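Local coordinates for glutamate ABC superfamily ATP binding cassette transporter, binding protein (Enterococcus faecium DO, PDB 5EYF), which probably captures glutamate outside the cell as the solute-binding component of an ABC transporter, and holds glutamate between its lobes, at residues T69-P72 with L73-G77; I88-E91 with R92-Q95; L109-K112 with K113-I117; L151-N155 with Y156-F160; T172-N175 with A176-L179. One frame throughout, in Å; residues are numbered along the deposited sequence.

Overall arrangement
Contacts 1, 2, 4 and 5 all touch the bound glutamate, whereas contact 3 lies well outside the pocket, the L109 side chain about 13 Å from the ligand at the nearest atoms. Contacts 1 and 2 sit together: K75 NZ lies 2.7 Å from Q95 O, a probable hydrogen bond, and R70 and R92 converge on the ligand's oxygens. Between contacts 4 and 5, Y156 OH lies 3.6 Å from I177 CD1, and both residues touch the ligand's CG. Contact 3 backs contact 5 through L110, whose CB is 3.8 Å from L178 CD2. Contacts 1 and 3 lie on opposite sides of the chain's centre, their own centres 36 Å apart. Family 3 binding proteins are two-lobed, with the ligand enclosed in the cleft.

Contact 1: T69-P72 with L73-G77; sequences TRIP and LLKNG. With GLU (glutamic acid), chain E.
K75 N donates to I71 O over 2.8 Å at a nearly straight 170°, part of the i to i+4 bonding of helix 70-75. L73 N meets T69 O at 3.0 Å and L74 N meets R70 O at 2.9 Å, while N76 N to P72 O is more bent at 138°. G77, the first residue to leave helical angles, has positive phi and donates its N to L74 O in a Schellman motif. K75 flanks I71, CD resting 3.7 Å from CG2, before NZ turns off to Q95 O and N205 OD1. L73 likewise runs alongside T69, CD1 being 3.7 Å from OG1, a hydroxyl bonded to T66 N. R70 leaves the other way: with chi1 at 57° and the chain extended beyond CG, its guanidinium arrives edge-on at glutamate. NH1 binds OE1 at 2.8 Å, NH2 binds OE2 at 3.1 Å, and NH2 reaches the ligand's O only weakly. This two-oxygen grip on the side-chain carboxylate probably helps select an acidic amino acid.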
loop_
_atom_site.group_PDB
_atom_site.type_symbol
_atom_site.label_atom_id
_atom_site.label_comp_id
_atom_site.label_asym_id
_atom_site.label_seq_id
_atom_site.Cartn_x
_atom_site.Cartn_y
_atom_site.Cartn_z
ATOM N N THR B 69 18.700 -3.860 15.119
ATOM C CA THR B 69 20.066 -3.622 14.690
ATOM C C THR B 69 20.180 -3.122 13.263
ATOM O O THR B 69 21.260 -2.676 12.870
ATOM C CB THR B 69 20.899 -4.904 14.812
ATOM O OG1 THR B 69 20.358 -5.892 13.926
ATOM C CG2 THR B 69 20.876 -5.427 16.251
ATOM N N ARG B 70 19.095 -3.131 12.482
ATOM C CA ARG B 70 19.289 -2.918 11.051
ATOM C C ARG B 70 19.806 -1.510 10.749
ATOM O O ARG B 70 20.754 -1.352 9.971
ATOM C CB ARG B 70 18.010 -3.238 10.271
ATOM C CG ARG B 70 16.768 -2.486 10.666
ATOM C CD ARG B 70 15.564 -3.093 9.976
ATOM N NE ARG B 70 14.355 -2.503 10.546
ATOM C CZ ARG B 70 13.131 -3.005 10.458
ATOM N NH1 ARG B 70 12.878 -4.116 9.761
ATOM N NH2 ARG B 70 12.139 -2.370 11.088
ATOM N N ILE B 71 19.218 -0.473 11.349
ATOM C CA ILE B 71 19.714 0.868 11.023
ATOM C C ILE B 71 21.125 1.068 11.602
ATOM O O ILE B 71 22.008 1.549 10.882
ATOM C CB ILE B 71 18.724 1.964 11.470
ATOM C CG1 ILE B 71 17.440 1.924 10.614
ATOM C CG2 ILE B 71 19.375 3.344 11.363
ATOM C CD1 ILE B 71 16.470 3.033 10.993
ATOM N N PRO B 72 21.416 0.730 12.866
ATOM C CA PRO B 72 22.810 0.857 13.340
ATOM C C PRO B 72 23.838 0.166 12.454
ATOM O O PRO B 72 24.863 0.775 12.141
ATOM C CB PRO B 72 22.748 0.247 14.749
ATOM C CG PRO B 72 21.368 0.548 15.202
ATOM C CD PRO B 72 20.502 0.367 13.966
ATOM N N LEU B 73 23.554 -1.050 11.970
ATOM C CA LEU B 73 24.484 -1.755 11.095
ATOM C C LEU B 73 24.615 -1.070 9.745
ATOM O O LEU B 73 25.717 -0.982 9.190
ATOM C CB LEU B 73 24.020 -3.195 10.906
ATOM C CG LEU B 73 24.253 -4.053 12.143
ATOM C CD1 LEU B 73 23.502 -5.374 12.012
ATOM C CD2 LEU B 73 25.740 -4.291 12.277
ATOM N N LEU B 74 23.494 -0.594 9.191
ATOM C CA LEU B 74 23.559 0.138 7.931
ATOM C C LEU B 74 24.380 1.416 8.072
ATOM O O LEU B 74 25.253 1.698 7.244
ATOM C CB LEU B 74 22.153 0.471 7.444
ATOM C CG LEU B 74 22.128 1.195 6.090
ATOM C CD1 LEU B 74 22.588 0.302 4.940
ATOM C CD2 LEU B 74 20.706 1.671 5.796
ATOM N N LYS B 75 24.092 2.226 9.097
ATOM C CA LYS B 75 24.755 3.518 9.186
ATOM C C LYS B 75 26.227 3.372 9.533
ATOM O O LYS B 75 27.025 4.260 9.218
ATOM C CB LYS B 75 24.016 4.407 10.195
ATOM C CG LYS B 75 22.561 4.686 9.753
ATOM C CD LYS B 75 21.936 5.863 10.506
ATOM C CE LYS B 75 22.662 7.176 10.239
ATOM N NZ LYS B 75 22.307 7.743 8.909
ATOM N N ASN B 76 26.608 2.244 10.111
ATOM C CA ASN B 76 28.004 1.985 10.425
ATOM C C ASN B 76 28.768 1.368 9.262
ATOM O O ASN B 76 29.982 1.180 9.373
ATOM C CB ASN B 76 28.086 1.064 11.633
ATOM C CG ASN B 76 29.449 1.066 12.241
ATOM O OD1 ASN B 76 29.929 2.111 12.669
ATOM N ND2 ASN B 76 30.099 -0.092 12.259
ATOM N N GLY B 77 28.095 1.032 8.163
ATOM C CA GLY B 77 28.770 0.471 7.009
ATOM C C GLY B 77 28.967 -1.031 7.026
ATOM O O GLY B 77 29.616 -1.559 6.112
HETATM N N GLU E . 7.386 -3.719 8.577
HETATM C CA GLU E . 7.335 -3.309 9.989
HETATM C C GLU E . 8.506 -2.392 10.318
HETATM O O GLU E . 9.357 -2.111 9.465
HETATM C CB GLU E . 7.319 -4.524 10.937
HETATM C CG GLU E . 8.348 -5.608 10.613
HETATM C CD GLU E . 9.788 -5.238 10.959
HETATM O OE1 GLU E . 10.685 -5.762 10.291
HETATM O OE2 GLU E . 10.041 -4.501 11.940
HETATM O OXT GLU E . 8.618 -1.888 11.453
#

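Contact 2: I88-E91 with R92-Q95; sequences ITDE and RKKQ. With GLU (glutamic acid), chain E.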
loop_
_atom_site.group_PDB
_atom_site.type_symbol
_atom_site.label_atom_id
_atom_site.label_comp_id
_atom_site.label_asym_id
_atom_site.label_seq_id
_atom_site.Cartn_x
_atom_site.Cartn_y
_atom_site.Cartn_z
ATOM N N ILE B 88 8.679 1.917 4.955
ATOM C CA ILE B 88 9.064 3.301 4.698
ATOM C C ILE B 88 8.236 4.216 5.585
ATOM O O ILE B 88 6.995 4.218 5.511
ATOM C CB ILE B 88 8.847 3.652 3.214
ATOM C CG1 ILE B 88 9.687 2.727 2.335
ATOM C CG2 ILE B 88 9.248 5.096 2.946
ATOM C CD1 ILE B 88 9.502 2.984 0.878
ATOM N N THR B 89 8.920 5.028 6.380
ATOM C CA THR B 89 8.260 6.065 7.180
ATOM C C THR B 89 9.065 7.358 7.078
ATOM O O THR B 89 10.282 7.327 6.895
ATOM C CB THR B 89 8.100 5.683 8.671
ATOM O OG1 THR B 89 9.365 5.770 9.348
ATOM C CG2 THR B 89 7.467 4.285 8.855
ATOM N N ASP B 90 8.375 8.503 7.204
ATOM C CA ASP B 90 9.084 9.787 7.223
ATOM C C ASP B 90 10.070 9.873 8.384
ATOM O O ASP B 90 11.135 10.481 8.241
ATOM C CB ASP B 90 8.104 10.962 7.238
ATOM C CG ASP B 90 7.747 11.416 5.847
ATOM O OD1 ASP B 90 8.465 11.028 4.912
ATOM O OD2 ASP B 90 6.776 12.178 5.679
ATOM N N GLU B 91 9.750 9.249 9.520
ATOM C CA GLU B 91 10.666 9.241 10.658
ATOM C C GLU B 91 11.933 8.445 10.353
ATOM O O GLU B 91 13.030 8.813 10.795
ATOM C CB GLU B 91 9.933 8.682 11.873
ATOM C CG GLU B 91 8.546 9.331 12.065
ATOM C CD GLU B 91 7.381 8.499 11.501
ATOM O OE1 GLU B 91 6.992 7.529 12.194
ATOM O OE2 GLU B 91 6.858 8.809 10.392
ATOM N N ARG B 92 11.803 7.339 9.617
ATOM C CA ARG B 92 12.967 6.581 9.192
ATOM C C ARG B 92 13.735 7.292 8.093
ATOM O O ARG B 92 14.967 7.148 8.009
ATOM C CB ARG B 92 12.521 5.198 8.752
ATOM C CG ARG B 92 12.198 4.297 9.954
ATOM C CD ARG B 92 11.545 2.992 9.555
ATOM N NE ARG B 92 11.269 2.134 10.714
ATOM C CZ ARG B 92 10.703 0.932 10.632
ATOM N NH1 ARG B 92 10.368 0.445 9.431
ATOM N NH2 ARG B 92 10.517 0.191 11.730
ATOM N N LYS B 93 13.034 8.086 7.266
ATOM C CA LYS B 93 13.704 8.852 6.223
ATOM C C LYS B 93 14.645 9.913 6.787
ATOM O O LYS B 93 15.493 10.425 6.056
ATOM C CB LYS B 93 12.654 9.459 5.285
ATOM C CG LYS B 93 11.976 8.367 4.431
ATOM C CD LYS B 93 10.896 8.895 3.512
ATOM C CE LYS B 93 11.460 9.888 2.534
ATOM N NZ LYS B 93 10.562 10.173 1.379
ATOM N N LYS B 94 14.540 10.244 8.076
ATOM C CA LYS B 94 15.579 11.063 8.682
ATOM C C LYS B 94 16.895 10.317 8.825
ATOM O O LYS B 94 17.953 10.958 8.886
ATOM C CB LYS B 94 15.128 11.538 10.061
ATOM C CG LYS B 94 13.762 12.153 10.041
ATOM C CD LYS B 94 13.737 13.332 9.137
ATOM C CE LYS B 94 12.499 14.156 9.401
ATOM N NZ LYS B 94 12.216 15.077 8.273
ATOM N N GLN B 95 16.838 8.985 8.898
ATOM C CA GLN B 95 17.976 8.124 9.196
ATOM C C GLN B 95 18.579 7.483 7.955
ATOM O O GLN B 95 19.801 7.283 7.895
ATOM C CB GLN B 95 17.549 7.011 10.174
ATOM C CG GLN B 95 17.010 7.491 11.547
ATOM C CD GLN B 95 16.436 6.356 12.404
ATOM O OE1 GLN B 95 17.157 5.712 13.178
ATOM N NE2 GLN B 95 15.134 6.112 12.270
HETATM N N GLU E . 7.386 -3.719 8.577
HETATM C CA GLU E . 7.335 -3.309 9.989
HETATM C C GLU E . 8.506 -2.392 10.318
HETATM O O GLU E . 9.357 -2.111 9.465
HETATM C CB GLU E . 7.319 -4.524 10.937
HETATM C CG GLU E . 8.348 -5.608 10.613
HETATM C CD GLU E . 9.788 -5.238 10.959
HETATM O OE1 GLU E . 10.685 -5.762 10.291
HETATM O OE2 GLU E . 10.041 -4.501 11.940
HETATM O OXT GLU E . 8.618 -1.888 11.453
HETATM O O HOH W 1 11.552 12.663 6.693
HETATM O O HOH W 2 9.146 12.726 2.529
#
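R92 begins beside T89 and finishes on the ligand. Its CB and CG each lie 3.3 Å from T89 OG1, and CD is still only 3.5 Å away, so the hydroxyl oxygen sits against the root of the arginine chain. The same OG1 accepts R92 N at 2.9 Å and 154°, the N-cap bond of the short, weakly bonded helix about 90-93. From CG to NE the chain is extended and delivers a flat guanidinium whose edge faces the alpha-carboxylate of glutamate in plane: NH1 gives an almost straight bond (170°) to O at 2.7 Å, and NH2 donates to OXT at 2.8 Å. NH1 also binds T87 O, which helps fix the rotation of the group. Farther out, D90 OD1 and K93 NZ stand 4.2 Å apart and share a bridging water. K93 NZ additionally binds E245 O of the second subunit, and E245 OE1 of that subunit takes D90 N. A bidentate arginine on the ligand's alpha-carboxylate is the hallmark of amino-acid sites in family 3 binding proteins.

Contact 3: L109-K112 with K113-I117; sequences LLVK and KGSQI
I117 meets two strand residues with one methyl: its CG2 lies 4.0 Å from L109 CD1 and 4.0 Å from V111 CG1. Against L109 the isoleucine chain stands at about a right angle, whereas it passes V111 on a slant. L109 and V111 are both directed toward the returning chain, so the two strand residues form a shared apolar surface for it. V111 CG2 lies 3.8 Å from S115 CB and also reaches the I117 carbonyl. What brings the chain back is a type II turn from K112 to S115, closed by S115 N donating to K112 O at 3.0 Å and 152°. G114 takes its third position with phi at 94°, where a side chain would jam against the preceding carbonyl O. A second, smaller closure follows: S115 OG, anti to its own backbone N (chi1 -179°), accepts I117 N at 3.0 Å and completes an ST turn. Strand 103-112 thus exits through two polar turns that satisfy backbone N-H groups, its buried side held by branched aliphatic carbons.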
loop_
_atom_site.group_PDB
_atom_site.type_symbol
_atom_site.label_atom_id
_atom_site.label_comp_id
_atom_site.label_asym_id
_atom_site.label_seq_id
_atom_site.Cartn_x
_atom_site.Cartn_y
_atom_site.Cartn_z
ATOM N N LEU B 109 -3.667 -8.846 12.894
ATOM C CA LEU B 109 -3.787 -9.584 14.148
ATOM C C LEU B 109 -3.836 -11.075 13.887
ATOM O O LEU B 109 -4.546 -11.530 12.995
ATOM C CB LEU B 109 -5.064 -9.245 14.894
ATOM C CG LEU B 109 -5.269 -7.815 15.366
ATOM C CD1 LEU B 109 -6.575 -7.693 16.157
ATOM C CD2 LEU B 109 -4.087 -7.316 16.191
ATOM N N LEU B 110 -3.133 -11.836 14.723
ATOM C CA LEU B 110 -3.211 -13.289 14.736
ATOM C C LEU B 110 -3.784 -13.724 16.082
ATOM O O LEU B 110 -3.316 -13.263 17.128
ATOM C CB LEU B 110 -1.809 -13.892 14.537
ATOM C CG LEU B 110 -1.670 -15.417 14.447
ATOM C CD1 LEU B 110 -1.979 -15.843 13.035
ATOM C CD2 LEU B 110 -0.270 -15.901 14.864
ATOM N N VAL B 111 -4.810 -14.580 16.051
ATOM C CA VAL B 111 -5.466 -15.088 17.252
ATOM C C VAL B 111 -5.672 -16.588 17.096
ATOM O O VAL B 111 -5.610 -17.134 15.993
ATOM C CB VAL B 111 -6.831 -14.379 17.510
ATOM C CG1 VAL B 111 -6.640 -12.877 17.707
ATOM C CG2 VAL B 111 -7.791 -14.626 16.362
ATOM N N LYS B 112 -5.917 -17.263 18.220
ATOM C CA LYS B 112 -6.390 -18.638 18.160
ATOM C C LYS B 112 -7.783 -18.672 17.533
ATOM O O LYS B 112 -8.657 -17.878 17.890
ATOM C CB LYS B 112 -6.429 -19.240 19.564
ATOM C CG LYS B 112 -6.832 -20.703 19.631
ATOM C CD LYS B 112 -6.877 -21.162 21.083
ATOM C CE LYS B 112 -7.731 -22.406 21.254
ATOM N NZ LYS B 112 -6.910 -23.636 21.168
ATOM N N LYS B 113 -8.005 -19.613 16.617
ATOM C CA LYS B 113 -9.351 -19.806 16.077
ATOM C C LYS B 113 -10.391 -19.921 17.182
ATOM O O LYS B 113 -10.195 -20.623 18.179
ATOM C CB LYS B 113 -9.412 -21.048 15.197
ATOM C CG LYS B 113 -8.764 -20.842 13.877
ATOM C CD LYS B 113 -8.641 -22.129 13.113
ATOM C CE LYS B 113 -7.868 -21.869 11.831
ATOM N NZ LYS B 113 -8.070 -22.956 10.848
ATOM N N GLY B 114 -11.503 -19.216 16.986
ATOM C CA GLY B 114 -12.561 -19.176 17.959
ATOM C C GLY B 114 -12.477 -18.011 18.912
ATOM O O GLY B 114 -13.411 -17.821 19.707
ATOM N N SER B 115 -11.377 -17.242 18.874
ATOM C CA SER B 115 -11.262 -16.052 19.701
ATOM C C SER B 115 -12.468 -15.143 19.514
ATOM O O SER B 115 -13.044 -15.049 18.428
ATOM C CB SER B 115 -9.992 -15.276 19.339
ATOM O OG SER B 115 -9.870 -14.134 20.146
ATOM N N GLN B 116 -12.831 -14.442 20.589
ATOM C CA GLN B 116 -13.819 -13.375 20.492
ATOM C C GLN B 116 -13.274 -12.156 19.746
ATOM O O GLN B 116 -14.063 -11.362 19.221
ATOM C CB GLN B 116 -14.281 -13.013 21.911
ATOM C CG GLN B 116 -15.432 -12.015 22.042
ATOM C CD GLN B 116 -16.723 -12.468 21.384
ATOM O OE1 GLN B 116 -17.467 -11.644 20.862
ATOM N NE2 GLN B 116 -16.994 -13.771 21.403
ATOM N N ILE B 117 -11.952 -12.010 19.662
ATOM C CA ILE B 117 -11.303 -10.882 18.989
ATOM C C ILE B 117 -11.382 -11.094 17.478
ATOM O O ILE B 117 -10.847 -12.075 16.954
ATOM C CB ILE B 117 -9.843 -10.747 19.462
ATOM C CG1 ILE B 117 -9.819 -10.343 20.944
ATOM C CG2 ILE B 117 -9.044 -9.761 18.596
ATOM C CD1 ILE B 117 -8.454 -10.441 21.591
#

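Contact 4: L151-N155 with Y156-F160; sequences LELEN and YAEAF. With GLU (glutamic acid), chain E.
The N-cap of helix 156-164 is formed here, where strand 149-153 passes into the helix. N155 supplies the cap: its OD1 accepts E158 N at 2.8 Å and 160°, met nearly along the carbonyl axis. With chi1 at 54°, CG stands between the backbone N and the carbonyl carbon, which swings the amide over the first turn. The backbone O of the same residue takes A159 N at 2.9 Å, starting the regular helical bonding. E158 reciprocates one residue earlier than in a classical capping box: its OE1 accepts E154 N over 3.0 Å at 173°. E158 OE1 also rests 3.6 Å from E154 CG, the two chains running alongside each other. On the apolar side L153 leans on the helix, CD2 lying 3.9 Å from A159 CA, and A159 itself packs on M171 of strand 170-172. The tyrosine that opens the helix turns from the strand toward the pocket, its ring also packing on K22, T25 and T173. At its tip, Y156 OH comes to 3.6 Å from GLU CG of the bound glutamate.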
loop_
_atom_site.group_PDB
_atom_site.type_symbol
_atom_site.label_atom_id
_atom_site.label_comp_id
_atom_site.label_asym_id
_atom_site.label_seq_id
_atom_site.Cartn_x
_atom_site.Cartn_y
_atom_site.Cartn_z
ATOM N N LEU B 151 2.339 -6.567 25.590
ATOM C CA LEU B 151 3.470 -7.329 26.108
ATOM C C LEU B 151 4.447 -7.422 24.948
ATOM O O LEU B 151 4.138 -8.018 23.905
ATOM C CB LEU B 151 3.044 -8.711 26.607
ATOM C CG LEU B 151 4.152 -9.665 27.064
ATOM C CD1 LEU B 151 4.894 -9.098 28.266
ATOM C CD2 LEU B 151 3.578 -11.046 27.367
ATOM N N GLU B 152 5.598 -6.784 25.100
ATOM C CA GLU B 152 6.611 -6.757 24.060
ATOM C C GLU B 152 7.634 -7.851 24.341
ATOM O O GLU B 152 8.114 -7.983 25.471
ATOM C CB GLU B 152 7.267 -5.376 23.994
ATOM C CG GLU B 152 6.633 -4.427 22.977
ATOM C CD GLU B 152 6.946 -2.964 23.253
ATOM O OE1 GLU B 152 6.648 -2.501 24.374
ATOM O OE2 GLU B 152 7.483 -2.278 22.356
ATOM N N LEU B 153 7.932 -8.654 23.324
ATOM C CA LEU B 153 8.834 -9.792 23.442
ATOM C C LEU B 153 10.048 -9.566 22.542
ATOM O O LEU B 153 10.092 -8.636 21.736
ATOM C CB LEU B 153 8.116 -11.106 23.090
ATOM C CG LEU B 153 7.010 -11.641 24.012
ATOM C CD1 LEU B 153 7.342 -11.364 25.487
ATOM C CD2 LEU B 153 5.643 -11.091 23.652
ATOM N N GLU B 154 11.050 -10.429 22.672
ATOM C CA GLU B 154 12.304 -10.147 21.989
ATOM C C GLU B 154 12.271 -10.463 20.502
ATOM O O GLU B 154 13.076 -9.895 19.755
ATOM C CB GLU B 154 13.449 -10.922 22.643
ATOM C CG GLU B 154 13.672 -10.575 24.105
ATOM C CD GLU B 154 14.077 -9.130 24.314
ATOM O OE1 GLU B 154 14.517 -8.474 23.341
ATOM O OE2 GLU B 154 13.955 -8.647 25.460
ATOM N N ASN B 155 11.389 -11.353 20.055
ATOM C CA ASN B 155 11.364 -11.739 18.647
ATOM C C ASN B 155 10.024 -12.405 18.337
ATOM O O ASN B 155 9.211 -12.664 19.228
ATOM C CB ASN B 155 12.563 -12.653 18.289
ATOM C CG ASN B 155 12.678 -13.886 19.198
ATOM O OD1 ASN B 155 11.716 -14.616 19.394
ATOM N ND2 ASN B 155 13.876 -14.123 19.742
ATOM N N TYR B 156 9.822 -12.716 17.054
ATOM C CA TYR B 156 8.550 -13.296 16.643
ATOM C C TYR B 156 8.333 -14.652 17.285
ATOM O O TYR B 156 7.214 -14.979 17.682
ATOM C CB TYR B 156 8.472 -13.446 15.126
ATOM C CG TYR B 156 8.669 -12.193 14.339
ATOM C CD1 TYR B 156 7.884 -11.069 14.554
ATOM C CD2 TYR B 156 9.644 -12.133 13.357
ATOM C CE1 TYR B 156 8.077 -9.914 13.801
ATOM C CE2 TYR B 156 9.836 -10.985 12.602
ATOM C CZ TYR B 156 9.070 -9.873 12.856
ATOM O OH TYR B 156 9.257 -8.723 12.091
ATOM N N ALA B 157 9.386 -15.471 17.364
ATOM C CA ALA B 157 9.242 -16.797 17.954
ATOM C C ALA B 157 8.731 -16.700 19.380
ATOM O O ALA B 157 7.818 -17.436 19.777
ATOM C CB ALA B 157 10.578 -17.541 17.905
ATOM N N GLU B 158 9.304 -15.780 20.165
ATOM C CA GLU B 158 8.885 -15.593 21.553
ATOM C C GLU B 158 7.461 -15.065 21.618
ATOM O O GLU B 158 6.659 -15.488 22.465
ATOM C CB GLU B 158 9.825 -14.607 22.241
ATOM C CG GLU B 158 10.699 -15.143 23.311
ATOM C CD GLU B 158 10.736 -14.204 24.503
ATOM O OE1 GLU B 158 10.978 -12.991 24.303
ATOM O OE2 GLU B 158 10.485 -14.675 25.633
ATOM N N ALA B 159 7.134 -14.117 20.729
ATOM C CA ALA B 159 5.784 -13.581 20.674
ATOM C C ALA B 159 4.782 -14.672 20.344
ATOM O O ALA B 159 3.693 -14.723 20.922
ATOM C CB ALA B 159 5.721 -12.458 19.626
ATOM N N PHE B 160 5.135 -15.572 19.428
ATOM C CA PHE B 160 4.189 -16.620 19.063
ATOM C C PHE B 160 4.037 -17.681 20.157
ATOM O O PHE B 160 2.924 -18.159 20.401
ATOM C CB PHE B 160 4.592 -17.256 17.735
ATOM C CG PHE B 160 3.641 -18.297 17.283
ATOM C CD1 PHE B 160 2.303 -17.971 17.101
ATOM C CD2 PHE B 160 4.054 -19.605 17.067
ATOM C CE1 PHE B 160 1.393 -18.906 16.702
ATOM C CE2 PHE B 160 3.138 -20.554 16.654
ATOM C CZ PHE B 160 1.810 -20.202 16.476
HETATM N N GLU E . 7.386 -3.719 8.577
HETATM C CA GLU E . 7.335 -3.309 9.989
HETATM C C GLU E . 8.506 -2.392 10.318
HETATM O O GLU E . 9.357 -2.111 9.465
HETATM C CB GLU E . 7.319 -4.524 10.937
HETATM C CG GLU E . 8.348 -5.608 10.613
HETATM C CD GLU E . 9.788 -5.238 10.959
HETATM O OE1 GLU E . 10.685 -5.762 10.291
HETATM O OE2 GLU E . 10.041 -4.501 11.940
HETATM O OXT GLU E . 8.618 -1.888 11.453
#

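Contact 5: T172-N175 with A176-L179; sequences TTDN and AILL. With GLU (glutamic acid), chain E.
T173 holds OG1 anti to the backbone N (chi1 180°), which leaves CG2 directed at the helix that follows: it packs 3.7 Å from L178 CD2 and 3.9 Å from I177 CG2. T173 and L178 run antiparallel past one another, while I177 crosses the threonine at about a right angle. In D174, CG lies beside the backbone N (chi1 -64°), and the carboxylate is turned to the ligand. OD2 accepts the ammonium N of glutamate at 2.6 Å and is also bonded to Y200 OH. I177 CD1 packs beside both, 3.9 Å from D174 OD2 and equally 3.9 Å from CG of the glutamate, so one methyl touches both binding partners.

Although D174 occupies the N-cap position, its side chain is committed to the ligand and makes no capping bond; the backbone starts helix 175-182 instead. D174 O receives L178 N at 3.0 Å and 165°, with a weak bond from I177 N, and L179 N follows to N175 O at 2.9 Å. N175 OD1 has its main partner in G106 N of strand 103-112, and its bond to A176 N is weak. With OD2 holding both the ligand's ammonium N and Y200 OH, the carboxylate of D174 probably balances the ammonium charge in a buried site.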
loop_
_atom_site.group_PDB
_atom_site.type_symbol
_atom_site.label_atom_id
_atom_site.label_comp_id
_atom_site.label_asym_id
_atom_site.label_seq_id
_atom_site.Cartn_x
_atom_site.Cartn_y
_atom_site.Cartn_z
ATOM N N THR B 172 0.503 -9.289 17.004
ATOM C CA THR B 172 0.462 -8.337 15.900
ATOM C C THR B 172 1.835 -8.114 15.283
ATOM O O THR B 172 2.855 -8.070 15.982
ATOM C CB THR B 172 -0.166 -7.005 16.370
ATOM O OG1 THR B 172 -0.455 -6.208 15.215
ATOM C CG2 THR B 172 0.734 -6.216 17.307
ATOM N N THR B 173 1.842 -8.040 13.947
ATOM C CA THR B 173 2.957 -7.577 13.130
ATOM C C THR B 173 2.389 -7.572 11.717
ATOM O O THR B 173 1.159 -7.573 11.561
ATOM C CB THR B 173 4.239 -8.433 13.281
ATOM O OG1 THR B 173 5.280 -7.908 12.433
ATOM C CG2 THR B 173 4.023 -9.901 12.907
ATOM N N ASP B 174 3.232 -7.516 10.697
ATOM C CA ASP B 174 2.709 -7.356 9.352
ATOM C C ASP B 174 1.964 -8.614 8.929
ATOM O O ASP B 174 2.375 -9.733 9.249
ATOM C CB ASP B 174 3.834 -7.090 8.357
ATOM C CG ASP B 174 4.585 -5.783 8.605
ATOM O OD1 ASP B 174 4.075 -4.923 9.364
ATOM O OD2 ASP B 174 5.722 -5.634 8.034
ATOM N N ASN B 175 0.891 -8.429 8.159
ATOM C CA ASN B 175 0.102 -9.564 7.697
ATOM C C ASN B 175 0.947 -10.640 7.022
ATOM O O ASN B 175 0.788 -11.830 7.320
ATOM C CB ASN B 175 -1.015 -9.097 6.759
ATOM C CG ASN B 175 -0.530 -8.294 5.542
ATOM O OD1 ASN B 175 0.625 -7.850 5.405
ATOM N ND2 ASN B 175 -1.457 -8.104 4.645
ATOM N N ALA B 176 1.880 -10.244 6.147
ATOM C CA ALA B 176 2.672 -11.226 5.403
ATOM C C ALA B 176 3.575 -12.026 6.325
ATOM O O ALA B 176 3.893 -13.186 6.030
ATOM C CB ALA B 176 3.529 -10.553 4.331
ATOM N N ILE B 177 4.017 -11.408 7.420
ATOM C CA ILE B 177 4.833 -12.109 8.400
ATOM C C ILE B 177 3.978 -13.077 9.197
ATOM O O ILE B 177 4.373 -14.229 9.420
ATOM C CB ILE B 177 5.546 -11.102 9.311
ATOM C CG1 ILE B 177 6.477 -10.218 8.458
ATOM C CG2 ILE B 177 6.293 -11.836 10.443
ATOM C CD1 ILE B 177 7.109 -9.060 9.203
ATOM N N LEU B 178 2.779 -12.636 9.604
ATOM C CA LEU B 178 1.873 -13.507 10.348
ATOM C C LEU B 178 1.457 -14.699 9.510
ATOM O O LEU B 178 1.261 -15.793 10.044
ATOM C CB LEU B 178 0.634 -12.735 10.783
ATOM C CG LEU B 178 0.875 -11.718 11.884
ATOM C CD1 LEU B 178 -0.405 -10.940 12.148
ATOM C CD2 LEU B 178 1.360 -12.398 13.136
ATOM N N LEU B 179 1.293 -14.500 8.198
ATOM C CA LEU B 179 1.042 -15.634 7.314
ATOM C C LEU B 179 2.153 -16.665 7.411
ATOM O O LEU B 179 1.883 -17.867 7.426
ATOM C CB LEU B 179 0.887 -15.164 5.870
ATOM C CG LEU B 179 -0.496 -14.654 5.453
ATOM C CD1 LEU B 179 -0.474 -14.286 3.985
ATOM C CD2 LEU B 179 -1.575 -15.681 5.734
HETATM N N GLU E . 7.386 -3.719 8.577
HETATM C CA GLU E . 7.335 -3.309 9.989
HETATM C C GLU E . 8.506 -2.392 10.318
HETATM O O GLU E . 9.357 -2.111 9.465
HETATM C CB GLU E . 7.319 -4.524 10.937
HETATM C CG GLU E . 8.348 -5.608 10.613
HETATM C CD GLU E . 9.788 -5.238 10.959
HETATM O OE1 GLU E . 10.685 -5.762 10.291
HETATM O OE2 GLU E . 10.041 -4.501 11.940
HETATM O OXT GLU E . 8.618 -1.888 11.453
#